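Local coordinates for hypothetical protein Ta0583 (Thermoplasma acidophilum, PDB 2FSJ) that binds ATP and, fuelled by it or other nucleoside triphosphates, polymerises into bundled helical filaments as an archaeal relative of actin, MreB and ParM, at residues D27-V35 with R42-A50; G93-I104 with E136-L144. All coordinates share one frame; numbering follows the deposited sequence.

Contact 1: residues D27-V35 with R42-A50; sequences DVGYGDTKV and RIIFPSRWA
T33 and F45 form a hydrogen-bonded pair of the antiparallel hairpin that joins 32-35 to 42-46. T33 N reaches F45 O at 2.9 Å, nearly along the C=O axis, and F45 N returns a bond to T33 O in the carbonyl plane. The same two-way exchange recurs at V35 and I43.

Where the strand pairing ends, a serine takes over. The S47 hydroxyl lies beside its own backbone N (chi1 -68°); from there OG donates to G29 O at 2.7 Å and accepts from T33 OG1 at 2.9 Å. S47 N adds an almost straight bond to G31 O, approaching from above the carbonyl plane. With S47 cut back to an alanine, G29 O and the T33 hydroxyl are likely to lose their shared partner, and the turn at 29-31 some of its hold on the hairpin. Two waters reinforce this end, one donating to both Y30 O and S47 O, the other linking G31 O to R48 NE.

The apolar contacts fall on both faces of the hairpin. On one, T33 CB sits over the F45 ring, 4.2 Å from its centroid, and V35 lies alongside I43. On the other, K34, bent at chi2 and chi3, lays its CD 3.8 Å from I44 CD1; the same bends bring NZ to D32 O, to which it donates. That oxygen also takes G29 N, from the opposite face of its plane.

Residues 30-34 belong to the ATP site, and the turn between strands 22-28 and 32-36 is consistent with the first phosphate-binding loop of the actin fold. In the sheet, 32-36 runs between 22-28 and 42-52; helix 101-111 packs against V35 and S47, Y77 meets the F45 ring edge-to-face, and helix 333-343 covers D27.

Contact 2: residues G93-I104 with E136-L144; sequences GRLASKEAFPLI and EVKAAKEAL
R94 and E136 meet as a salt bridge, NE to OE2 at 3.0 Å, at one end of the contact between the loop leading into helix 101-111 and helix 133-144. Both side chains are folded. The arginine leaves CA away from the helix, but successive bends at chi2 (-67°) and chi3 bring CD and NE back to the carboxylate, which they meet obliquely. E136 bends at chi2 (-66°), which carries its carboxylate toward the loop. The two flat groups are turned 62° apart, and NE makes the close approach while NH2 stays 3.9 Å from OE2.

Water ties the glutamate to the loop backbone as well. One molecule donates to E136 O and to E136 OE1, the latter at 2.6 Å, and accepts from A96 N; a second donates to OE2 and is held weakly by R94 NH2.

The turn from R94 to S97 is type I, and it presents A96 to the helix. A96 CB sits 3.5 Å from A139 CB, tighter than usual for two carbons, and also touches A143 CB. Because alanines meet here, the loop backbone comes close to the helix, A96 and A140 CA being 4.5 Å apart. L95 sets its CB against A140. L144 puts CG beside its own N, and its branches divide the work: CD1 meets L95 and I104 CD1, CD2 reaches F101 CE1. S97 OG closes the turn by donating to R94 O at 2.6 Å, in the carbonyl plane.

Behind this layer lies the mixed sheet: L95, A140 and L144 rest on strand 158-170, L95 and I104 also touch strand 22-28, and T128 binds G93 O. The contact thus joins loop, helix 101-111 and helix 133-144 on the sheet.

Overall arrangement
Contact 1 lies within the sheet, its centre about 7 Å from the chain's centre, against about 15 Å for contact 2; both are partly buried. The first is held chiefly by strand-to-strand backbone bonds and a serine hydroxyl. The second has no direct hydrogen bond between its segments, and relies on apolar packing of alanines and larger residues around L144, one salt bridge and bridging waters. They share no segment but touch: G93 N probably bonds to V28 O, W49 NE1 probably to E99 O, and W49 packs on P102 as V28 does on L95. Segment 93-104 thus lies between the 27-35/42-50 strands and helix 133-144; the centres of the two contacts are about 14 Å apart.

Contact 1: residues D27-V35 with R42-A50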
loop_
_atom_site.group_PDB
_atom_site.type_symbol
_atom_site.label_atom_id
_atom_site.label_comp_id
_atom_site.label_asym_id
_atom_site.label_seq_id
_atom_site.Cartn_x
_atom_site.Cartn_y
_atom_site.Cartn_z
ATOM N N ASP A 27 -1.611 1.197 -7.231
ATOM C CA ASP A 27 -1.725 1.530 -5.805
ATOM C C ASP A 27 -0.349 1.883 -5.301
ATOM O O ASP A 27 0.502 1.030 -5.163
ATOM C CB ASP A 27 -2.372 0.345 -5.066
ATOM C CG ASP A 27 -2.530 0.562 -3.572
ATOM O OD1 ASP A 27 -2.223 1.657 -3.074
ATOM O OD2 ASP A 27 -2.976 -0.331 -2.812
ATOM N N VAL A 28 -0.095 3.162 -5.089
ATOM C CA VAL A 28 1.228 3.619 -4.626
ATOM C C VAL A 28 1.150 3.747 -3.092
ATOM O O VAL A 28 0.790 4.811 -2.530
ATOM C CB VAL A 28 1.684 4.942 -5.266
ATOM C CG1 VAL A 28 3.105 5.333 -4.820
ATOM C CG2 VAL A 28 1.617 4.847 -6.759
ATOM N N GLY A 29 1.528 2.648 -2.447
ATOM C CA GLY A 29 1.558 2.595 -1.004
ATOM C C GLY A 29 2.805 3.263 -0.447
ATOM O O GLY A 29 3.840 3.405 -1.134
ATOM N N TYR A 30 2.730 3.625 0.825
ATOM C CA TYR A 30 3.918 4.094 1.588
ATOM C C TYR A 30 5.024 3.043 1.481
ATOM O O TYR A 30 6.221 3.355 1.266
ATOM C CB TYR A 30 3.576 4.366 3.093
ATOM C CG TYR A 30 4.852 4.566 3.877
ATOM C CD1 TYR A 30 5.545 5.779 3.813
ATOM C CD2 TYR A 30 5.460 3.497 4.528
ATOM C CE1 TYR A 30 6.787 5.942 4.443
ATOM C CE2 TYR A 30 6.724 3.653 5.172
ATOM C CZ TYR A 30 7.371 4.882 5.130
ATOM O OH TYR A 30 8.613 5.062 5.739
ATOM N N GLY A 31 4.625 1.770 1.598
ATOM C CA GLY A 31 5.560 0.665 1.616
ATOM C C GLY A 31 5.928 0.091 0.256
ATOM O O GLY A 31 7.119 -0.091 -0.058
ATOM N N ASP A 32 4.904 -0.269 -0.523
ATOM C CA ASP A 32 5.072 -0.957 -1.801
ATOM C C ASP A 32 4.128 -0.354 -2.805
ATOM O O ASP A 32 3.060 0.120 -2.401
ATOM C CB ASP A 32 4.744 -2.452 -1.726
ATOM C CG ASP A 32 5.752 -3.222 -0.876
ATOM O OD1 ASP A 32 6.927 -3.366 -1.295
ATOM O OD2 ASP A 32 5.450 -3.644 0.263
ATOM N N THR A 33 4.524 -0.391 -4.095
ATOM C CA THR A 33 3.702 0.050 -5.218
ATOM C C THR A 33 3.245 -1.232 -5.912
ATOM O O THR A 33 4.059 -2.106 -6.206
ATOM C CB THR A 33 4.576 0.976 -6.138
ATOM O OG1 THR A 33 4.853 2.199 -5.418
ATOM C CG2 THR A 33 3.894 1.370 -7.430
ATOM N N LYS A 34 1.948 -1.329 -6.161
ATOM C CA LYS A 34 1.311 -2.456 -6.805
ATOM C C LYS A 34 0.690 -1.999 -8.088
ATOM O O LYS A 34 0.072 -0.932 -8.127
ATOM C CB LYS A 34 0.163 -2.948 -5.907
ATOM C CG LYS A 34 0.582 -3.763 -4.686
ATOM C CD LYS A 34 1.148 -2.998 -3.534
ATOM C CE LYS A 34 0.170 -2.034 -2.945
ATOM N NZ LYS A 34 0.688 -1.355 -1.699
ATOM N N VAL A 35 0.766 -2.855 -9.093
ATOM C CA VAL A 35 0.184 -2.649 -10.408
ATOM C C VAL A 35 -0.582 -3.910 -10.844
ATOM O O VAL A 35 -0.081 -5.059 -10.697
ATOM C CB VAL A 35 1.333 -2.317 -11.481
ATOM C CG1 VAL A 35 0.761 -1.722 -12.748
ATOM C CG2 VAL A 35 2.407 -1.470 -10.881
ATOM N N ARG A 42 0.285 -9.180 -12.213
ATOM C CA ARG A 42 0.494 -8.274 -11.106
ATOM C C ARG A 42 1.988 -7.953 -10.986
ATOM O O ARG A 42 2.843 -8.818 -11.262
ATOM C CB ARG A 42 0.033 -8.903 -9.805
ATOM C CG ARG A 42 -1.423 -9.294 -9.744
ATOM C CD ARG A 42 -1.747 -9.907 -8.454
ATOM N NE ARG A 42 -3.066 -10.507 -8.464
ATOM C CZ ARG A 42 -3.664 -11.069 -7.413
ATOM N NH1 ARG A 42 -3.110 -11.056 -6.241
ATOM N NH2 ARG A 42 -4.876 -11.623 -7.558
ATOM N N ILE A 43 2.286 -6.733 -10.509
ATOM C CA ILE A 43 3.635 -6.281 -10.191
ATOM C C ILE A 43 3.608 -5.651 -8.785
ATOM O O ILE A 43 2.665 -4.922 -8.429
ATOM C CB ILE A 43 4.076 -5.222 -11.237
ATOM C CG1 ILE A 43 4.189 -5.828 -12.652
ATOM C CG2 ILE A 43 5.388 -4.545 -10.872
ATOM C CD1 ILE A 43 3.436 -5.025 -13.647
ATOM N N ILE A 44 4.621 -5.915 -7.996
ATOM C CA ILE A 44 4.818 -5.212 -6.749
ATOM C C ILE A 44 6.300 -4.941 -6.539
ATOM O O ILE A 44 7.104 -5.821 -6.728
ATOM C CB ILE A 44 4.204 -5.997 -5.542
ATOM C CG1 ILE A 44 4.341 -5.212 -4.259
ATOM C CG2 ILE A 44 4.857 -7.455 -5.381
ATOM C CD1 ILE A 44 3.575 -5.824 -3.076
ATOM N N PHE A 45 6.644 -3.742 -6.092
ATOM C CA PHE A 45 8.015 -3.439 -5.760
ATOM C C PHE A 45 8.032 -2.382 -4.678
ATOM O O PHE A 45 7.088 -1.618 -4.561
ATOM C CB PHE A 45 8.838 -2.967 -6.994
ATOM C CG PHE A 45 8.221 -1.761 -7.745
ATOM C CD1 PHE A 45 8.422 -0.490 -7.344
ATOM C CD2 PHE A 45 7.488 -1.983 -8.890
ATOM C CE1 PHE A 45 7.900 0.579 -8.042
ATOM C CE2 PHE A 45 6.903 -0.941 -9.566
ATOM C CZ PHE A 45 7.111 0.349 -9.138
ATOM N N PRO A 46 9.100 -2.327 -3.878
ATOM C CA PRO A 46 9.207 -1.330 -2.819
ATOM C C PRO A 46 9.070 0.116 -3.295
ATOM O O PRO A 46 9.641 0.473 -4.341
ATOM C CB PRO A 46 10.613 -1.598 -2.190
ATOM C CG PRO A 46 10.956 -3.019 -2.571
ATOM C CD PRO A 46 10.263 -3.230 -3.911
ATOM N N SER A 47 8.323 0.926 -2.543
ATOM C CA SER A 47 8.119 2.350 -2.840
ATOM C C SER A 47 9.342 3.181 -2.450
ATOM O O SER A 47 9.291 4.003 -1.568
ATOM C CB SER A 47 6.867 2.912 -2.127
ATOM O OG SER A 47 5.727 2.342 -2.688
ATOM N N ARG A 48 10.428 2.978 -3.174
ATOM C CA ARG A 48 11.735 3.574 -2.900
ATOM C C ARG A 48 12.394 3.943 -4.206
ATOM O O ARG A 48 12.334 3.164 -5.147
ATOM C CB ARG A 48 12.655 2.537 -2.269
ATOM C CG ARG A 48 12.111 1.864 -1.085
ATOM C CD ARG A 48 13.124 0.918 -0.400
ATOM N NE ARG A 48 12.550 0.454 0.861
ATOM C CZ ARG A 48 13.206 -0.218 1.800
ATOM N NH1 ARG A 48 14.493 -0.534 1.657
ATOM N NH2 ARG A 48 12.550 -0.586 2.898
ATOM N N TRP A 49 13.036 5.104 -4.255
ATOM C CA TRP A 49 13.855 5.466 -5.415
ATOM C C TRP A 49 15.018 6.328 -4.988
ATOM O O TRP A 49 14.998 6.927 -3.873
ATOM C CB TRP A 49 13.048 6.133 -6.524
ATOM C CG TRP A 49 12.314 7.383 -6.165
ATOM C CD1 TRP A 49 11.064 7.474 -5.614
ATOM C CD2 TRP A 49 12.751 8.727 -6.395
ATOM N NE1 TRP A 49 10.706 8.794 -5.479
ATOM C CE2 TRP A 49 11.726 9.584 -5.956
ATOM C CE3 TRP A 49 13.921 9.300 -6.935
ATOM C CZ2 TRP A 49 11.828 10.986 -6.021
ATOM C CZ3 TRP A 49 14.024 10.670 -7.009
ATOM C CH2 TRP A 49 12.982 11.516 -6.561
ATOM N N ALA A 50 16.036 6.366 -5.842
ATOM C CA ALA A 50 17.247 7.153 -5.563
ATOM C C ALA A 50 17.787 7.721 -6.858
ATOM O O ALA A 50 17.840 7.029 -7.868
ATOM C CB ALA A 50 18.275 6.296 -4.927
HETATM O O HOH W 1 8.964 2.917 1.162
HETATM O O HOH W 2 9.620 -0.067 1.387
#

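Contact 2: residues G93-I104 with E136-L144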
loop_
_atom_site.group_PDB
_atom_site.type_symbol
_atom_site.label_atom_id
_atom_site.label_comp_id
_atom_site.label_asym_id
_atom_site.label_seq_id
_atom_site.Cartn_x
_atom_site.Cartn_y
_atom_site.Cartn_z
ATOM N N GLY A 93 -1.350 6.573 -1.232
ATOM C CA GLY A 93 -2.179 7.296 -2.192
ATOM C C GLY A 93 -1.862 8.767 -2.417
ATOM O O GLY A 93 -2.789 9.560 -2.691
ATOM N N ARG A 94 -0.577 9.140 -2.347
ATOM C CA ARG A 94 -0.155 10.522 -2.587
ATOM C C ARG A 94 0.309 10.689 -4.020
ATOM O O ARG A 94 1.489 10.966 -4.282
ATOM C CB ARG A 94 0.960 10.953 -1.641
ATOM C CG ARG A 94 0.573 10.814 -0.154
ATOM C CD ARG A 94 -0.519 11.774 0.282
ATOM N NE ARG A 94 -0.121 13.164 0.029
ATOM C CZ ARG A 94 0.564 13.953 0.874
ATOM N NH1 ARG A 94 0.941 13.520 2.093
ATOM N NH2 ARG A 94 0.858 15.199 0.499
ATOM N N LEU A 95 -0.628 10.510 -4.939
ATOM C CA LEU A 95 -0.293 10.393 -6.348
ATOM C C LEU A 95 0.170 11.708 -6.985
ATOM O O LEU A 95 0.865 11.673 -7.999
ATOM C CB LEU A 95 -1.482 9.860 -7.130
ATOM C CG LEU A 95 -2.068 8.471 -6.866
ATOM C CD1 LEU A 95 -3.216 8.197 -7.889
ATOM C CD2 LEU A 95 -1.057 7.397 -6.971
ATOM N N ALA A 96 -0.173 12.852 -6.386
ATOM C CA ALA A 96 0.282 14.156 -6.895
ATOM C C ALA A 96 1.631 14.595 -6.367
ATOM O O ALA A 96 2.130 15.627 -6.774
ATOM C CB ALA A 96 -0.767 15.216 -6.569
ATOM N N SER A 97 2.208 13.843 -5.434
ATOM C CA SER A 97 3.420 14.227 -4.759
ATOM C C SER A 97 4.650 14.010 -5.622
ATOM O O SER A 97 4.668 13.170 -6.552
ATOM C CB SER A 97 3.563 13.468 -3.409
ATOM O OG SER A 97 3.718 12.072 -3.595
ATOM N N LYS A 98 5.677 14.798 -5.342
ATOM C CA LYS A 98 6.969 14.624 -5.999
ATOM C C LYS A 98 7.555 13.237 -5.750
ATOM O O LYS A 98 8.167 12.630 -6.642
ATOM C CB LYS A 98 7.965 15.703 -5.539
ATOM N N GLU A 99 7.335 12.719 -4.558
ATOM C CA GLU A 99 7.880 11.427 -4.173
ATOM C C GLU A 99 7.259 10.258 -4.934
ATOM O O GLU A 99 7.933 9.283 -5.216
ATOM C CB GLU A 99 7.721 11.222 -2.682
ATOM C CG GLU A 99 8.522 12.167 -1.819
ATOM C CD GLU A 99 7.783 13.454 -1.440
ATOM O OE1 GLU A 99 6.692 13.764 -1.976
ATOM O OE2 GLU A 99 8.327 14.188 -0.589
ATOM N N ALA A 100 5.998 10.384 -5.306
ATOM C CA ALA A 100 5.266 9.378 -6.053
ATOM C C ALA A 100 5.598 9.322 -7.542
ATOM O O ALA A 100 5.534 8.236 -8.134
ATOM C CB ALA A 100 3.718 9.598 -5.879
ATOM N N PHE A 101 5.944 10.447 -8.155
ATOM C CA PHE A 101 6.062 10.472 -9.603
ATOM C C PHE A 101 7.046 9.441 -10.183
ATOM O O PHE A 101 6.673 8.721 -11.097
ATOM C CB PHE A 101 6.313 11.896 -10.182
ATOM C CG PHE A 101 6.143 11.947 -11.667
ATOM C CD1 PHE A 101 5.018 11.431 -12.252
ATOM C CD2 PHE A 101 7.167 12.411 -12.496
ATOM C CE1 PHE A 101 4.878 11.397 -13.614
ATOM C CE2 PHE A 101 7.025 12.400 -13.894
ATOM C CZ PHE A 101 5.900 11.891 -14.444
ATOM N N PRO A 102 8.283 9.342 -9.689
ATOM C CA PRO A 102 9.178 8.296 -10.228
ATOM C C PRO A 102 8.610 6.879 -10.067
ATOM O O PRO A 102 8.885 6.003 -10.878
ATOM C CB PRO A 102 10.470 8.501 -9.463
ATOM C CG PRO A 102 10.455 9.951 -9.109
ATOM C CD PRO A 102 8.970 10.208 -8.687
ATOM N N LEU A 103 7.820 6.644 -9.004
ATOM C CA LEU A 103 7.237 5.325 -8.762
ATOM C C LEU A 103 6.121 5.011 -9.755
ATOM O O LEU A 103 5.949 3.855 -10.184
ATOM C CB LEU A 103 6.704 5.226 -7.314
ATOM C CG LEU A 103 7.782 5.417 -6.223
ATOM C CD1 LEU A 103 7.131 5.433 -4.859
ATOM C CD2 LEU A 103 8.887 4.363 -6.293
ATOM N N ILE A 104 5.346 6.039 -10.113
ATOM C CA ILE A 104 4.331 5.918 -11.159
ATOM C C ILE A 104 4.992 5.615 -12.503
ATOM O O ILE A 104 4.586 4.676 -13.236
ATOM C CB ILE A 104 3.479 7.205 -11.222
ATOM C CG1 ILE A 104 2.616 7.328 -9.965
ATOM C CG2 ILE A 104 2.566 7.145 -12.423
ATOM C CD1 ILE A 104 2.180 8.738 -9.594
ATOM N N GLU A 136 -6.866 14.982 -2.407
ATOM C CA GLU A 136 -5.864 14.171 -3.114
ATOM C C GLU A 136 -6.372 13.776 -4.501
ATOM O O GLU A 136 -5.568 13.651 -5.414
ATOM C CB GLU A 136 -5.492 12.920 -2.319
ATOM C CG GLU A 136 -4.716 13.180 -1.072
ATOM C CD GLU A 136 -3.334 13.746 -1.329
ATOM O OE1 GLU A 136 -2.778 13.514 -2.407
ATOM O OE2 GLU A 136 -2.828 14.425 -0.442
ATOM N N VAL A 137 -7.666 13.538 -4.670
ATOM C CA VAL A 137 -8.199 13.215 -6.012
ATOM C C VAL A 137 -8.014 14.425 -6.948
ATOM O O VAL A 137 -7.490 14.272 -8.058
ATOM C CB VAL A 137 -9.664 12.736 -6.009
ATOM C CG1 VAL A 137 -10.225 12.682 -7.425
ATOM C CG2 VAL A 137 -9.813 11.358 -5.375
ATOM N N LYS A 138 -8.392 15.619 -6.486
ATOM C CA LYS A 138 -8.229 16.840 -7.263
ATOM C C LYS A 138 -6.745 17.037 -7.646
ATOM O O LYS A 138 -6.433 17.220 -8.844
ATOM C CB LYS A 138 -8.756 18.049 -6.479
ATOM C CG LYS A 138 -8.529 19.398 -7.179
ATOM C CD LYS A 138 -9.036 20.577 -6.368
ATOM C CE LYS A 138 -9.022 21.903 -7.196
ATOM N NZ LYS A 138 -7.684 22.453 -7.302
ATOM N N ALA A 139 -5.845 16.937 -6.670
ATOM C CA ALA A 139 -4.399 17.094 -6.911
ATOM C C ALA A 139 -3.854 16.083 -7.933
ATOM O O ALA A 139 -3.020 16.440 -8.772
ATOM C CB ALA A 139 -3.598 17.020 -5.624
ATOM N N ALA A 140 -4.315 14.831 -7.817
ATOM C CA ALA A 140 -3.856 13.724 -8.667
ATOM C C ALA A 140 -4.288 13.944 -10.110
ATOM O O ALA A 140 -3.498 13.787 -11.069
ATOM C CB ALA A 140 -4.377 12.415 -8.175
ATOM N N LYS A 141 -5.529 14.336 -10.275
ATOM C CA LYS A 141 -6.063 14.631 -11.597
ATOM C C LYS A 141 -5.275 15.790 -12.219
ATOM O O LYS A 141 -4.898 15.737 -13.398
ATOM C CB LYS A 141 -7.561 14.913 -11.509
ATOM C CG LYS A 141 -8.385 13.681 -11.466
ATOM C CD LYS A 141 -9.850 13.964 -11.154
ATOM C CE LYS A 141 -10.666 12.715 -11.333
ATOM N NZ LYS A 141 -12.076 13.027 -11.707
ATOM N N GLU A 142 -4.992 16.822 -11.438
ATOM C CA GLU A 142 -4.254 17.961 -11.963
ATOM C C GLU A 142 -2.823 17.589 -12.367
ATOM O O GLU A 142 -2.288 18.113 -13.344
ATOM C CB GLU A 142 -4.280 19.119 -10.947
ATOM C CG GLU A 142 -5.679 19.734 -10.893
ATOM C CD GLU A 142 -5.908 20.685 -9.726
ATOM O OE1 GLU A 142 -4.930 21.023 -9.027
ATOM O OE2 GLU A 142 -7.074 21.109 -9.546
ATOM N N ALA A 143 -2.214 16.681 -11.600
ATOM C CA ALA A 143 -0.844 16.269 -11.804
ATOM C C ALA A 143 -0.718 15.325 -12.979
ATOM O O ALA A 143 0.318 15.334 -13.631
ATOM C CB ALA A 143 -0.264 15.595 -10.531
ATOM N N LEU A 144 -1.759 14.519 -13.239
ATOM C CA LEU A 144 -1.632 13.327 -14.077
ATOM C C LEU A 144 -2.539 13.223 -15.250
ATOM O O LEU A 144 -2.140 12.650 -16.264
ATOM C CB LEU A 144 -1.769 12.033 -13.249
ATOM C CG LEU A 144 -0.777 11.790 -12.125
ATOM C CD1 LEU A 144 -1.291 10.575 -11.318
ATOM C CD2 LEU A 144 0.667 11.587 -12.670
HETATM O O HOH W 3 -0.304 13.910 -3.237
HETATM O O HOH W 4 -1.356 16.698 -1.608
HETATM O O HOH W 5 -2.820 12.755 -4.897
#